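Local coordinates for probable sulfate-binding lipoprotein SubI (Mycobacterium tuberculosis, PDB 6DDN) that probably captures sulfate outside the cytoplasmic membrane and hands it to an ABC-type importer, at residues I54-Y59 against P64-V69; P71-S76 against R80-I85; V111-A116 against G326-V331; S175-W180 against I234-E239. One frame throughout, in Å; residues are numbered along the deposited sequence.

Interaction 1: I54-Y59 against P64-V69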
loop_
_atom_site.group_PDB
_atom_site.type_symbol
_atom_site.label_atom_id
_atom_site.label_comp_id
_atom_site.label_asym_id
_atom_site.label_seq_id
_atom_site.Cartn_x
_atom_site.Cartn_y
_atom_site.Cartn_z
ATOM N N ILE A 54 16.631 9.988 -12.698
ATOM C CA ILE A 54 15.963 8.699 -12.558
ATOM C C ILE A 54 14.479 8.941 -12.321
ATOM O O ILE A 54 14.078 9.954 -11.739
ATOM C CB ILE A 54 16.561 7.846 -11.416
ATOM C CG1 ILE A 54 16.600 8.644 -10.113
ATOM C CG2 ILE A 54 17.951 7.352 -11.792
ATOM C CD1 ILE A 54 16.993 7.820 -8.905
ATOM N N THR A 55 13.660 7.997 -12.777
ATOM C CA THR A 55 12.211 8.102 -12.686
ATOM C C THR A 55 11.665 6.966 -11.838
ATOM O O THR A 55 11.935 5.792 -12.114
ATOM C CB THR A 55 11.565 8.073 -14.072
ATOM O OG1 THR A 55 11.942 9.248 -14.799
ATOM C CG2 THR A 55 10.050 8.021 -13.949
ATOM N N LEU A 56 10.898 7.319 -10.812
ATOM C CA LEU A 56 10.215 6.349 -9.968
ATOM C C LEU A 56 8.750 6.288 -10.377
ATOM O O LEU A 56 8.033 7.292 -10.279
ATOM C CB LEU A 56 10.339 6.718 -8.491
ATOM C CG LEU A 56 9.460 5.883 -7.556
ATOM C CD1 LEU A 56 9.927 4.437 -7.519
ATOM C CD2 LEU A 56 9.451 6.474 -6.165
ATOM N N VAL A 57 8.313 5.124 -10.840
ATOM C CA VAL A 57 6.908 4.864 -11.120
ATOM C C VAL A 57 6.341 4.153 -9.901
ATOM O O VAL A 57 6.621 2.971 -9.672
ATOM C CB VAL A 57 6.724 4.036 -12.399
ATOM C CG1 VAL A 57 5.268 3.623 -12.563
ATOM C CG2 VAL A 57 7.190 4.828 -13.610
ATOM N N ALA A 58 5.559 4.872 -9.104
ATOM C CA ALA A 58 5.018 4.351 -7.860
ATOM C C ALA A 58 3.500 4.288 -7.934
ATOM O O ALA A 58 2.873 4.808 -8.861
ATOM C CB ALA A 58 5.459 5.205 -6.664
ATOM N N TYR A 59 2.906 3.642 -6.930
ATOM C CA TYR A 59 1.455 3.518 -6.874
ATOM C C TYR A 59 0.823 4.816 -6.376
ATOM O O TYR A 59 1.451 5.876 -6.432
ATOM C CB TYR A 59 1.041 2.313 -6.017
ATOM C CG TYR A 59 1.491 2.319 -4.569
ATOM C CD1 TYR A 59 2.829 2.168 -4.228
ATOM C CD2 TYR A 59 0.565 2.431 -3.541
ATOM C CE1 TYR A 59 3.235 2.158 -2.904
ATOM C CE2 TYR A 59 0.961 2.419 -2.219
ATOM C CZ TYR A 59 2.294 2.287 -1.904
ATOM O OH TYR A 59 2.679 2.280 -0.581
ATOM N N PRO A 64 3.826 10.947 0.236
ATOM C CA PRO A 64 4.313 11.627 1.449
ATOM C C PRO A 64 5.649 11.111 1.950
ATOM O O PRO A 64 6.428 11.887 2.517
ATOM C CB PRO A 64 3.193 11.365 2.463
ATOM C CG PRO A 64 1.977 11.251 1.622
ATOM C CD PRO A 64 2.425 10.512 0.397
ATOM N N GLY A 65 5.941 9.829 1.759
ATOM C CA GLY A 65 7.228 9.305 2.158
ATOM C C GLY A 65 8.299 9.561 1.122
ATOM O O GLY A 65 9.440 9.885 1.467
ATOM N N TRP A 66 7.943 9.422 -0.158
ATOM C CA TRP A 66 8.922 9.635 -1.220
ATOM C C TRP A 66 9.394 11.081 -1.254
ATOM O O TRP A 66 10.593 11.347 -1.380
ATOM C CB TRP A 66 8.333 9.228 -2.570
ATOM C CG TRP A 66 8.276 7.752 -2.754
ATOM C CD1 TRP A 66 7.159 6.990 -2.920
ATOM C CD2 TRP A 66 9.387 6.848 -2.772
ATOM N NE1 TRP A 66 7.505 5.666 -3.048
ATOM C CE2 TRP A 66 8.868 5.554 -2.958
ATOM C CE3 TRP A 66 10.771 7.009 -2.651
ATOM C CZ2 TRP A 66 9.682 4.427 -3.029
ATOM C CZ3 TRP A 66 11.576 5.891 -2.719
ATOM C CH2 TRP A 66 11.032 4.617 -2.907
ATOM N N SER A 67 8.466 12.033 -1.131
ATOM C CA SER A 67 8.840 13.441 -1.167
ATOM C C SER A 67 9.638 13.872 0.058
ATOM O O SER A 67 10.188 14.978 0.056
ATOM C CB SER A 67 7.592 14.314 -1.312
ATOM O OG SER A 67 6.710 14.123 -0.224
ATOM N N ALA A 68 9.709 13.040 1.095
ATOM C CA ALA A 68 10.576 13.302 2.236
ATOM C C ALA A 68 11.915 12.594 2.134
ATOM O O ALA A 68 12.913 13.095 2.664
ATOM C CB ALA A 68 9.888 12.880 3.538
ATOM N N VAL A 69 11.960 11.447 1.455
ATOM C CA VAL A 69 13.195 10.684 1.344
ATOM C C VAL A 69 14.091 11.251 0.247
ATOM O O VAL A 69 15.320 11.279 0.388
ATOM C CB VAL A 69 12.864 9.199 1.106
ATOM C CG1 VAL A 69 13.977 8.514 0.333
ATOM C CG2 VAL A 69 12.611 8.495 2.428
#
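Ala58, near the end of strand 53-58, and Trp66, in helix 63-74, mark the closest approach of the two backbones, their CA atoms 9.3 Å apart, a gap bridged entirely by side chains. Leu56 does most of the bridging. Its CG lies anti to the backbone N (chi1 170°), sending CD2 toward the helix until it sits over one face of the Trp66 indole, 3.4 Å from CE2. This is a CH-pi contact: CD2 is 3.5 Å from the centroid of the six-membered ring and 18° from its normal, and the two side chains cross nearly at a right angle. Ala58 adds a smaller touch, its CB 4.2 Å from Trp66 NE1; the short methyl suits a position where the indole already lies close. The strand and helix are the first two elements of a beta-alpha-beta unit, completed by strand 83-88. Trp66 is further fixed by a hydrogen bond from NE1 to Asn108 and by an edge-to-face meeting with Trp293. The contact with the strand is therefore dispersive, a methyl against a pi face, while the indole's one polar atom is satisfied by Asn108, so the large ring can be buried without leaving its N-H unmatched.

Interaction 2: P71-S76 against R80-I85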
loop_
_atom_site.group_PDB
_atom_site.type_symbol
_atom_site.label_atom_id
_atom_site.label_comp_id
_atom_site.label_asym_id
_atom_site.label_seq_id
_atom_site.Cartn_x
_atom_site.Cartn_y
_atom_site.Cartn_z
ATOM N N PRO A 71 14.690 14.416 -0.847
ATOM C CA PRO A 71 15.616 15.459 -0.371
ATOM C C PRO A 71 16.743 14.910 0.486
ATOM O O PRO A 71 17.885 15.373 0.369
ATOM C CB PRO A 71 14.701 16.400 0.425
ATOM C CG PRO A 71 13.358 16.205 -0.172
ATOM C CD PRO A 71 13.292 14.749 -0.516
ATOM N N ALA A 72 16.457 13.930 1.346
ATOM C CA ALA A 72 17.520 13.302 2.125
ATOM C C ALA A 72 18.479 12.536 1.227
ATOM O O ALA A 72 19.694 12.537 1.456
ATOM C CB ALA A 72 16.924 12.374 3.180
ATOM N N PHE A 73 17.949 11.867 0.204
ATOM C CA PHE A 73 18.806 11.200 -0.766
ATOM C C PHE A 73 19.692 12.207 -1.487
ATOM O O PHE A 73 20.903 12.003 -1.623
ATOM C CB PHE A 73 17.945 10.418 -1.757
ATOM C CG PHE A 73 18.721 9.776 -2.865
ATOM C CD1 PHE A 73 19.718 8.857 -2.590
ATOM C CD2 PHE A 73 18.442 10.082 -4.186
ATOM C CE1 PHE A 73 20.428 8.259 -3.613
ATOM C CE2 PHE A 73 19.142 9.484 -5.210
ATOM C CZ PHE A 73 20.139 8.574 -4.926
ATOM N N ASN A 74 19.105 13.321 -1.933
ATOM C CA ASN A 74 19.862 14.324 -2.671
ATOM C C ASN A 74 20.907 15.023 -1.810
ATOM O O ASN A 74 21.815 15.659 -2.355
ATOM C CB ASN A 74 18.910 15.356 -3.279
ATOM C CG ASN A 74 18.089 14.789 -4.420
ATOM O OD1 ASN A 74 16.885 15.025 -4.513
ATOM N ND2 ASN A 74 18.739 14.032 -5.295
ATOM N N ALA A 75 20.805 14.923 -0.487
ATOM C CA ALA A 75 21.802 15.489 0.408
ATOM C C ALA A 75 22.865 14.478 0.819
ATOM O O ALA A 75 23.673 14.773 1.706
ATOM C CB ALA A 75 21.126 16.071 1.652
ATOM N N SER A 76 22.884 13.302 0.200
ATOM C CA SER A 76 23.860 12.266 0.503
ATOM C C SER A 76 24.924 12.207 -0.588
ATOM O O SER A 76 24.809 12.839 -1.640
ATOM C CB SER A 76 23.170 10.909 0.653
ATOM O OG SER A 76 22.893 10.343 -0.615
ATOM N N ARG A 80 23.619 13.218 -4.376
ATOM C CA ARG A 80 23.815 14.584 -4.842
ATOM C C ARG A 80 23.866 14.598 -6.365
ATOM O O ARG A 80 24.671 13.886 -6.974
ATOM C CB ARG A 80 25.094 15.171 -4.251
ATOM C CG ARG A 80 25.329 16.635 -4.605
ATOM C CD ARG A 80 25.650 17.457 -3.363
ATOM N NE ARG A 80 24.447 17.787 -2.599
ATOM C CZ ARG A 80 23.714 18.879 -2.792
ATOM N NH1 ARG A 80 22.634 19.097 -2.050
ATOM N NH2 ARG A 80 24.059 19.757 -3.727
ATOM N N GLY A 81 22.993 15.392 -6.979
ATOM C CA GLY A 81 22.967 15.556 -8.411
ATOM C C GLY A 81 21.956 14.692 -9.136
ATOM O O GLY A 81 21.525 15.062 -10.234
ATOM N N VAL A 82 21.569 13.554 -8.572
ATOM C CA VAL A 82 20.632 12.662 -9.244
ATOM C C VAL A 82 19.217 13.086 -8.871
ATOM O O VAL A 82 18.751 12.862 -7.750
ATOM C CB VAL A 82 20.904 11.188 -8.915
ATOM C CG1 VAL A 82 21.110 10.985 -7.436
ATOM C CG2 VAL A 82 19.773 10.306 -9.435
ATOM N N GLN A 83 18.543 13.722 -9.820
ATOM C CA GLN A 83 17.182 14.189 -9.627
ATOM C C GLN A 83 16.204 13.038 -9.823
ATOM O O GLN A 83 16.339 12.238 -10.754
ATOM C CB GLN A 83 16.897 15.331 -10.602
ATOM C CG GLN A 83 15.442 15.621 -10.889
ATOM C CD GLN A 83 15.212 15.905 -12.362
ATOM O OE1 GLN A 83 15.961 15.435 -13.220
ATOM N NE2 GLN A 83 14.189 16.696 -12.663
ATOM N N VAL A 84 15.228 12.944 -8.925
ATOM C CA VAL A 84 14.264 11.851 -8.912
ATOM C C VAL A 84 12.924 12.399 -9.379
ATOM O O VAL A 84 12.295 13.205 -8.681
ATOM C CB VAL A 84 14.142 11.213 -7.520
ATOM C CG1 VAL A 84 13.102 10.098 -7.538
ATOM C CG2 VAL A 84 15.493 10.688 -7.052
ATOM N N ILE A 85 12.484 11.964 -10.555
ATOM C CA ILE A 85 11.140 12.251 -11.040
ATOM C C ILE A 85 10.211 11.157 -10.537
ATOM O O ILE A 85 10.602 9.987 -10.440
ATOM C CB ILE A 85 11.112 12.351 -12.576
ATOM C CG1 ILE A 85 12.207 13.295 -13.067
ATOM C CG2 ILE A 85 9.755 12.837 -13.065
ATOM C CD1 ILE A 85 12.791 12.885 -14.386
HETATM O O HOH W 1 15.178 15.534 -6.742
#
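Asn74 and Arg80 bring the two backbones to within 4.5 Å, CA to CA, where the last turn of helix 63-74 reverses through a short loop toward strand 83-88. The chain crosses the turn with a weak bond from Arg80 N to Ser76 O (3.0 Å), and Arg80 CA also makes a C-H...O contact with Asn74 O at 3.4 Å. Gly81 follows with a positive phi of 97°, where a side chain would press on the preceding carbonyl oxygen. Asn74 is the polar fastener. Its ND2 donates to Val82 O over 2.7 Å; the oxygen lies nearly in the amide plane, but the donor stands above the carbonyl plane and the bond is bent, 135° at the hydrogen. ND2 also bonds Gly79 O, while OD1 accepts from a water 2.9 Å away that reaches Val84 N more weakly. An amide suits this place because it donates and accepts at once. Phe73, the preceding residue, supplies the apolar part: CE2 packs tightly on Val82 CG1 at 3.3 Å, and CD2 meets Val84 CG2 at 4.2 Å. Val82 CG1 stands between the backbone N and carbonyl carbon (chi1 46°), which turns this methyl to the ring. Phe280 and Phe283 meet the same phenyl group. The turn joins helix to strand within a beta-alpha-beta crossover, and its chemistry is divided: the amide satisfies backbone groups of the loop, while the branched valines and the phenyl ring fill the helix-sheet interface.

Interaction 3: V111-A116 against G326-V331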
loop_
_atom_site.group_PDB
_atom_site.type_symbol
_atom_site.label_atom_id
_atom_site.label_comp_id
_atom_site.label_asym_id
_atom_site.label_seq_id
_atom_site.Cartn_x
_atom_site.Cartn_y
_atom_site.Cartn_z
ATOM N N VAL A 111 1.305 -3.857 -4.290
ATOM C CA VAL A 111 1.312 -5.286 -4.011
ATOM C C VAL A 111 2.389 -5.965 -4.846
ATOM O O VAL A 111 2.738 -5.509 -5.939
ATOM C CB VAL A 111 -0.069 -5.919 -4.283
ATOM C CG1 VAL A 111 -1.109 -5.367 -3.321
ATOM C CG2 VAL A 111 -0.490 -5.663 -5.722
ATOM N N GLU A 112 2.911 -7.073 -4.317
ATOM C CA GLU A 112 3.948 -7.824 -5.020
ATOM C C GLU A 112 3.542 -8.286 -6.418
ATOM O O GLU A 112 4.404 -8.255 -7.314
ATOM C CB GLU A 112 4.384 -9.020 -4.162
ATOM C CG GLU A 112 5.451 -9.902 -4.802
ATOM C CD GLU A 112 4.863 -11.029 -5.631
ATOM O OE1 GLU A 112 5.589 -11.583 -6.482
ATOM O OE2 GLU A 112 3.674 -11.355 -5.434
ATOM N N PRO A 113 2.304 -8.744 -6.674
ATOM C CA PRO A 113 1.932 -9.105 -8.055
ATOM C C PRO A 113 2.276 -8.046 -9.089
ATOM O O PRO A 113 2.656 -8.387 -10.217
ATOM C CB PRO A 113 0.417 -9.310 -7.957
ATOM C CG PRO A 113 0.195 -9.744 -6.566
ATOM C CD PRO A 113 1.261 -9.144 -5.709
ATOM N N ASP A 114 2.156 -6.767 -8.732
ATOM C CA ASP A 114 2.495 -5.701 -9.665
ATOM C C ASP A 114 3.991 -5.633 -9.941
ATOM O O ASP A 114 4.401 -4.993 -10.916
ATOM C CB ASP A 114 1.982 -4.364 -9.133
ATOM C CG ASP A 114 0.467 -4.298 -9.096
ATOM O OD1 ASP A 114 -0.175 -4.902 -9.981
ATOM O OD2 ASP A 114 -0.083 -3.647 -8.184
ATOM N N ILE A 115 4.810 -6.272 -9.109
ATOM C CA ILE A 115 6.223 -6.452 -9.429
ATOM C C ILE A 115 6.433 -7.704 -10.268
ATOM O O ILE A 115 7.240 -7.706 -11.200
ATOM C CB ILE A 115 7.065 -6.495 -8.137
ATOM C CG1 ILE A 115 6.909 -5.194 -7.348
ATOM C CG2 ILE A 115 8.526 -6.731 -8.464
ATOM C CD1 ILE A 115 7.469 -3.979 -8.053
ATOM N N ALA A 116 5.696 -8.774 -9.956
ATOM C CA ALA A 116 5.831 -10.022 -10.699
ATOM C C ALA A 116 5.469 -9.852 -12.168
ATOM O O ALA A 116 6.071 -10.503 -13.030
ATOM C CB ALA A 116 4.966 -11.108 -10.059
ATOM N N GLY A 326 -1.064 -18.525 2.545
ATOM C CA GLY A 326 -0.304 -19.302 1.591
ATOM C C GLY A 326 0.464 -18.497 0.571
ATOM O O GLY A 326 0.862 -19.051 -0.459
ATOM N N GLY A 327 0.689 -17.211 0.821
ATOM C CA GLY A 327 1.402 -16.365 -0.112
ATOM C C GLY A 327 0.533 -15.933 -1.277
ATOM O O GLY A 327 -0.607 -16.368 -1.453
ATOM N N TRP A 328 1.094 -15.042 -2.096
ATOM C CA TRP A 328 0.385 -14.623 -3.299
ATOM C C TRP A 328 0.203 -15.789 -4.261
ATOM O O TRP A 328 -0.747 -15.796 -5.049
ATOM C CB TRP A 328 1.126 -13.471 -3.980
ATOM C CG TRP A 328 1.192 -12.213 -3.152
ATOM C CD1 TRP A 328 2.229 -11.808 -2.363
ATOM C CD2 TRP A 328 0.185 -11.197 -3.040
ATOM N NE1 TRP A 328 1.931 -10.608 -1.765
ATOM C CE2 TRP A 328 0.682 -10.211 -2.163
ATOM C CE3 TRP A 328 -1.089 -11.027 -3.593
ATOM C CZ2 TRP A 328 -0.048 -9.071 -1.827
ATOM C CZ3 TRP A 328 -1.814 -9.892 -3.257
ATOM C CH2 TRP A 328 -1.291 -8.931 -2.382
ATOM N N GLY A 329 1.078 -16.794 -4.195
ATOM C CA GLY A 329 0.929 -17.952 -5.062
ATOM C C GLY A 329 -0.393 -18.675 -4.883
ATOM O O GLY A 329 -0.863 -19.356 -5.798
ATOM N N SER A 330 -1.012 -18.541 -3.710
ATOM C CA SER A 330 -2.301 -19.159 -3.438
ATOM C C SER A 330 -3.440 -18.156 -3.305
ATOM O O SER A 330 -4.605 -18.568 -3.283
ATOM C CB SER A 330 -2.226 -20.006 -2.159
ATOM O OG SER A 330 -3.516 -20.429 -1.755
ATOM N N VAL A 331 -3.140 -16.864 -3.216
ATOM C CA VAL A 331 -4.158 -15.825 -3.166
ATOM C C VAL A 331 -4.349 -15.164 -4.527
ATOM O O VAL A 331 -5.479 -14.890 -4.934
ATOM C CB VAL A 331 -3.797 -14.786 -2.081
ATOM C CG1 VAL A 331 -4.395 -13.426 -2.399
ATOM C CG2 VAL A 331 -4.263 -15.266 -0.718
#
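Trp328 and Glu112 are brought together by two different torsions. In Trp328, CG lies beside the backbone N and anti to the carbonyl carbon (chi1 -64°), carrying the indole from the short helix 328-331 toward the start of helix 113-120. In Glu112, CG is anti to N, but the chain then bends at chi2 (-90°), folding the carboxylate back along the indole so that OE2 lies 3.4 Å from Trp328 CD1. The two side chains run past each other in opposite directions. Pro113 packs against the flat indole: its CD sits over one face, 3.6 Å from the centroid of the six-membered ring, and its CG is 3.5 Å from CE3. Proline suits both demands, since its rigid ring offers C-H groups to the indole and fits the first turn of a helix. In this solute-binding protein fold the contact packs helix 328-331, more than 200 residues further along the chain, against Pro113 and the residues that lead into helix 113-120. At the far end of the indole, Val111 CG1 touches CH2 at 3.7 Å, one methyl of the branched valine. Trp328 also meets Trp180 edge-to-face, and Leu183 of the same helix 177-190 touches it.

Interaction 4: S175-W180 against I234-E239. With SO4 (sulfate ion), chain C.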
loop_
_atom_site.group_PDB
_atom_site.type_symbol
_atom_site.label_atom_id
_atom_site.label_comp_id
_atom_site.label_asym_id
_atom_site.label_seq_id
_atom_site.Cartn_x
_atom_site.Cartn_y
_atom_site.Cartn_z
ATOM N N SER A 175 -6.192 -1.196 -8.812
ATOM C CA SER A 175 -5.609 -0.804 -7.538
ATOM C C SER A 175 -5.143 -2.022 -6.755
ATOM O O SER A 175 -5.817 -3.056 -6.732
ATOM C CB SER A 175 -6.617 -0.016 -6.699
ATOM O OG SER A 175 -6.084 0.285 -5.423
ATOM N N GLY A 176 -3.978 -1.892 -6.119
ATOM C CA GLY A 176 -3.589 -2.853 -5.102
ATOM C C GLY A 176 -4.215 -2.550 -3.760
ATOM O O GLY A 176 -4.423 -3.461 -2.952
ATOM N N SER A 177 -4.518 -1.274 -3.502
ATOM C CA SER A 177 -5.269 -0.896 -2.309
ATOM C C SER A 177 -6.570 -1.679 -2.211
ATOM O O SER A 177 -6.951 -2.137 -1.128
ATOM C CB SER A 177 -5.545 0.609 -2.329
ATOM O OG SER A 177 -6.499 0.983 -1.351
ATOM N N ALA A 178 -7.258 -1.858 -3.342
ATOM C CA ALA A 178 -8.484 -2.647 -3.352
ATOM C C ALA A 178 -8.236 -4.090 -2.934
ATOM O O ALA A 178 -9.145 -4.751 -2.419
ATOM C CB ALA A 178 -9.115 -2.607 -4.738
ATOM N N LYS A 179 -7.020 -4.597 -3.147
ATOM C CA LYS A 179 -6.729 -5.983 -2.800
ATOM C C LYS A 179 -6.437 -6.138 -1.313
ATOM O O LYS A 179 -6.929 -7.079 -0.680
ATOM C CB LYS A 179 -5.564 -6.498 -3.645
ATOM C CG LYS A 179 -5.904 -6.630 -5.122
ATOM C CD LYS A 179 -4.658 -6.581 -5.985
ATOM C CE LYS A 179 -5.001 -6.734 -7.458
ATOM N NZ LYS A 179 -3.800 -6.543 -8.320
ATOM N N TRP A 180 -5.637 -5.236 -0.736
ATOM C CA TRP A 180 -5.499 -5.214 0.716
ATOM C C TRP A 180 -6.856 -5.043 1.384
ATOM O O TRP A 180 -7.173 -5.739 2.356
ATOM C CB TRP A 180 -4.562 -4.085 1.154
ATOM C CG TRP A 180 -3.173 -4.129 0.585
ATOM C CD1 TRP A 180 -2.599 -3.201 -0.235
ATOM C CD2 TRP A 180 -2.173 -5.134 0.815
ATOM N NE1 TRP A 180 -1.311 -3.570 -0.540
ATOM C CE2 TRP A 180 -1.024 -4.751 0.092
ATOM C CE3 TRP A 180 -2.139 -6.319 1.555
ATOM C CZ2 TRP A 180 0.145 -5.512 0.088
ATOM C CZ3 TRP A 180 -0.976 -7.075 1.548
ATOM C CH2 TRP A 180 0.149 -6.667 0.819
ATOM N N ILE A 234 -12.026 2.253 3.374
ATOM C CA ILE A 234 -10.949 1.313 3.660
ATOM C C ILE A 234 -9.701 1.782 2.927
ATOM O O ILE A 234 -9.730 2.010 1.713
ATOM C CB ILE A 234 -11.339 -0.112 3.245
ATOM C CG1 ILE A 234 -12.822 -0.365 3.511
ATOM C CG2 ILE A 234 -10.505 -1.124 3.997
ATOM C CD1 ILE A 234 -13.240 -1.804 3.276
ATOM N N SER A 235 -8.602 1.937 3.662
ATOM C CA SER A 235 -7.426 2.593 3.108
ATOM C C SER A 235 -6.193 2.157 3.885
ATOM O O SER A 235 -6.284 1.461 4.899
ATOM C CB SER A 235 -7.583 4.115 3.148
ATOM O OG SER A 235 -6.483 4.760 2.533
ATOM N N TYR A 236 -5.032 2.573 3.384
ATOM C CA TYR A 236 -3.792 2.382 4.121
ATOM C C TYR A 236 -3.790 3.249 5.374
ATOM O O TYR A 236 -4.388 4.326 5.413
ATOM C CB TYR A 236 -2.570 2.750 3.272
ATOM C CG TYR A 236 -2.513 2.181 1.870
ATOM C CD1 TYR A 236 -3.249 2.745 0.837
ATOM C CD2 TYR A 236 -1.683 1.109 1.572
ATOM C CE1 TYR A 236 -3.182 2.238 -0.446
ATOM C CE2 TYR A 236 -1.610 0.595 0.292
ATOM C CZ TYR A 236 -2.362 1.164 -0.713
ATOM O OH TYR A 236 -2.290 0.657 -1.989
ATOM N N GLU A 237 -3.095 2.769 6.404
ATOM C CA GLU A 237 -2.874 3.599 7.583
ATOM C C GLU A 237 -2.031 4.822 7.245
ATOM O O GLU A 237 -2.229 5.893 7.829
ATOM C CB GLU A 237 -2.208 2.770 8.681
ATOM C CG GLU A 237 -2.099 3.458 10.026
ATOM C CD GLU A 237 -1.081 2.786 10.928
ATOM O OE1 GLU A 237 -0.039 2.327 10.412
ATOM O OE2 GLU A 237 -1.324 2.714 12.151
ATOM N N ASN A 238 -1.095 4.687 6.304
ATOM C CA ASN A 238 -0.305 5.844 5.894
ATOM C C ASN A 238 -1.169 6.870 5.175
ATOM O O ASN A 238 -0.962 8.079 5.328
ATOM C CB ASN A 238 0.862 5.405 5.010
ATOM C CG ASN A 238 0.428 4.512 3.863
ATOM O OD1 ASN A 238 0.582 3.293 3.919
ATOM N ND2 ASN A 238 -0.098 5.118 2.804
ATOM N N GLU A 239 -2.147 6.408 4.393
ATOM C CA GLU A 239 -3.010 7.336 3.673
ATOM C C GLU A 239 -3.952 8.061 4.624
ATOM O O GLU A 239 -4.259 9.242 4.422
ATOM C CB GLU A 239 -3.793 6.596 2.588
ATOM C CG GLU A 239 -4.776 7.470 1.815
ATOM C CD GLU A 239 -4.121 8.276 0.704
ATOM O OE1 GLU A 239 -4.805 8.557 -0.303
ATOM O OE2 GLU A 239 -2.930 8.634 0.832
HETATM S S SO4 C . -3.190 1.913 -5.169
HETATM O O1 SO4 C . -2.251 2.402 -6.174
HETATM O O2 SO4 C . -2.925 2.582 -3.897
HETATM O O3 SO4 C . -4.559 2.197 -5.587
HETATM O O4 SO4 C . -3.023 0.472 -5.013
HETATM O O HOH W 2 -8.534 3.027 -0.614
#
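Ser177 and Tyr236 touch beside a sulfate ion, which the two segments hold with neutral donors alone. The protein has the type II periplasmic binding protein fold, and the arrangement is consistent with a sulfate site in its cleft, although the ion probably comes from the crystallisation liquor. Ser177 N donates to sulfate O4 over 2.8 Å in a fairly straight bond (155° at the hydrogen); the same oxygen takes a weaker bond from the backbone N-H of Gly176. Both belong to the entry of helix 177-190, whose N-terminal end would probably attract an anion. Ser175, whose OG lies anti to its N (chi1 176°), approaches the ion as a further donor: OG is 2.5 Å from sulfate O3, a very short bond whose exact length is doubtful. The same hydroxyl accepts the capping bond from Ala178 N, at 3.2 Å, and lies against the ion. From strand 232-236, Tyr236 OH donates to O2 over 2.8 Å; O2 lies at the ring's edge, near its plane. Ser110 also bonds this hydroxyl, while Gly218 N and Ala60 N also donate to the ion. Between the segments themselves the contact is packing: Ser177 CB lies 3.3 Å from Tyr236 OH, and the small serine lets the phenol come close. Trp180 CD1 approaches Tyr236 CE2 at 4.0 Å with the ring planes 66° apart, and Trp180 NE1 is hydrogen-bonded to Ser110 O. A water ties Ser177 OG to the strand, donating to Ile234 O over 2.8 Å.

Interactions 1 and 2 share helix 63-74 and belong to one beta-alpha-beta unit; strands 53-58 and 83-88 run parallel side by side, with Leu56 N 2.7 Å from Ile85 O, a probable hydrogen bond. Interaction 2 lies farthest from the sulfate site, its centre about 28 Å from that of interaction 4. Interaction 1 reaches the site directly: Tyr59 CD2 packs 3.7 Å from Tyr236 OH, and Ala60, the next residue, bonds the sulfate. Interaction 3 adjoins interaction 4 through Trp180, whose CH2 is 3.6 Å from Trp328 CZ2 and whose NE1 lies 3.3 Å from Val111 CG1. Strand 53-58 thus leads to the ion through Tyr59 and Ala60, whereas Trp328 is linked to it at a remove, through Trp180 and Tyr236.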